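Local coordinates for ribose ABC transporter, substrate binding protein (Conexibacter woesei, PDB 4KQ9) that probably binds a sugar such as ribose in the periplasm and delivers it to an ABC transporter for uptake, at residues A[121-124]-A[125-129]. The protein carries 1 engineered substitution. Numbering follows the deposited sequence.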
loop_
_atom_site.group_PDB
_atom_site.type_symbol
_atom_site.label_atom_id
_atom_site.label_comp_id
_atom_site.label_asym_id
_atom_site.label_seq_id
_atom_site.Cartn_x
_atom_site.Cartn_y
_atom_site.Cartn_z
ATOM N N THR A 121 -11.016 -7.240 -11.607
ATOM C CA THR A 121 -10.996 -7.459 -13.029
ATOM C C THR A 121 -10.217 -8.696 -13.447
ATOM O O THR A 121 -10.641 -9.440 -14.380
ATOM C CB THR A 121 -10.453 -6.202 -13.759
ATOM O OG1 THR A 121 -11.218 -5.109 -13.339
ATOM C CG2 THR A 121 -10.536 -6.332 -15.244
ATOM N N TYR A 122 -9.088 -8.958 -12.768
ATOM C CA TYR A 122 -8.342 -10.124 -13.002
ATOM C C TYR A 122 -9.263 -11.356 -12.836
ATOM O O TYR A 122 -9.206 -12.306 -13.660
ATOM C CB TYR A 122 -7.136 -10.226 -12.047
ATOM C CG TYR A 122 -6.289 -11.403 -12.325
ATOM C CD1 TYR A 122 -5.315 -11.337 -13.320
ATOM C CD2 TYR A 122 -6.474 -12.594 -11.640
ATOM C CE1 TYR A 122 -4.516 -12.405 -13.578
ATOM C CE2 TYR A 122 -5.697 -13.696 -11.905
ATOM C CZ TYR A 122 -4.712 -13.574 -12.890
ATOM O OH TYR A 122 -3.941 -14.616 -13.218
ATOM N N ILE A 123 -10.012 -11.354 -11.749
ATOM C CA ILE A 123 -10.864 -12.500 -11.382
ATOM C C ILE A 123 -12.029 -12.598 -12.382
ATOM O O ILE A 123 -12.257 -13.652 -12.951
ATOM C CB ILE A 123 -11.452 -12.332 -9.976
ATOM C CG1 ILE A 123 -10.356 -12.635 -8.924
ATOM C CG2 ILE A 123 -12.617 -13.291 -9.748
ATOM C CD1 ILE A 123 -10.703 -12.078 -7.555
ATOM N N ALA A 124 -12.702 -11.481 -12.605
ATOM C CA ALA A 124 -13.758 -11.400 -13.611
ATOM C C ALA A 124 -13.300 -11.930 -15.010
ATOM O O ALA A 124 -13.962 -12.764 -15.579
ATOM C CB ALA A 124 -14.340 -10.005 -13.674
ATOM N N ASP A 125 -12.135 -11.545 -15.507
ATOM C CA ASP A 125 -11.708 -12.034 -16.800
ATOM C C ASP A 125 -11.519 -13.556 -16.810
ATOM O O ASP A 125 -11.557 -14.159 -17.875
ATOM C CB ASP A 125 -10.420 -11.313 -17.282
ATOM C CG ASP A 125 -10.662 -9.838 -17.568
ATOM O OD1 ASP A 125 -11.829 -9.414 -17.687
ATOM O OD2 ASP A 125 -9.683 -9.084 -17.625
ATOM N N ARG A 126 -11.291 -14.187 -15.651
ATOM C CA ARG A 126 -10.843 -15.539 -15.686
ATOM C C ARG A 126 -11.833 -16.533 -15.197
ATOM O O ARG A 126 -11.644 -17.713 -15.448
ATOM C CB ARG A 126 -9.525 -15.703 -14.931
ATOM C CG ARG A 126 -8.396 -15.163 -15.755
ATOM C CD ARG A 126 -7.139 -14.999 -14.959
ATOM N NE ARG A 126 -6.157 -14.265 -15.737
ATOM C CZ ARG A 126 -6.256 -12.989 -16.095
ATOM N NH1 ARG A 126 -7.292 -12.251 -15.762
ATOM N NH2 ARG A 126 -5.273 -12.443 -16.806
ATOM N N LEU A 127 -12.878 -16.078 -14.535
ATOM C CA LEU A 127 -13.803 -16.952 -13.838
ATOM C C LEU A 127 -14.703 -17.716 -14.814
ATOM O O LEU A 127 -15.170 -17.101 -15.756
ATOM C CB LEU A 127 -14.715 -16.096 -12.934
ATOM C CG LEU A 127 -15.074 -16.575 -11.525
ATOM C CD1 LEU A 127 -14.039 -17.450 -10.849
ATOM C CD2 LEU A 127 -15.323 -15.373 -10.638
ATOM N N GLY A 128 -14.967 -19.016 -14.569
ATOM C CA GLY A 128 -16.018 -19.788 -15.299
ATOM C C GLY A 128 -17.392 -19.114 -15.282
ATOM O O GLY A 128 -17.589 -18.121 -14.580
ATOM N N ASP A 129 -18.360 -19.655 -16.027
ATOM C CA ASP A 129 -19.633 -18.925 -16.304
ATOM C C ASP A 129 -20.547 -18.660 -15.090
ATOM O O ASP A 129 -21.031 -17.542 -14.923
ATOM C CB ASP A 129 -20.459 -19.615 -17.422
ATOM C CG ASP A 129 -19.982 -19.251 -18.838
ATOM O OD1 ASP A 129 -18.754 -19.097 -19.060
ATOM O OD2 ASP A 129 -20.849 -19.134 -19.738
#
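Arg-126 lays its guanidinium flat over one face of the Tyr-122 ring. The two planes are 14° apart and their centres lie 3.6 Å from each other, so this is a cation-pi stack. Arg-126 CD sits over the same ring, a CH-pi contact 3.8 Å from the centroid. Tyr-122 holds CG anti to its own N (chi1 -177°), which sets the ring under the outer part of the Arg-126 chain, extended from CG to NE, one turn on. Arg-126 NH1 also donates to Tyr-122 O at 2.8 Å, in the carbonyl plane on a lone pair. The bond is somewhat bent, and the oxygen lies a little out of the guanidinium plane. This bond and the stack together limit rotation of the guanidinium. With an alanine at Tyr-122, the guanidinium would probably lose its stacking surface and turn more freely. The pair lies on helix 112-126, near where the chain passes into a loop, in a periplasmic binding protein fold. Asp-125 N makes the helical bond to Thr-121 O, at 2.8 Å. Ile-123 CG2 and Leu-127 CD2 are 3.5 Å apart, and both side chains touch Met-220 of strand 220-222. Asp-125 OD1 forms a salt bridge with Arg-159 of helix 143-159.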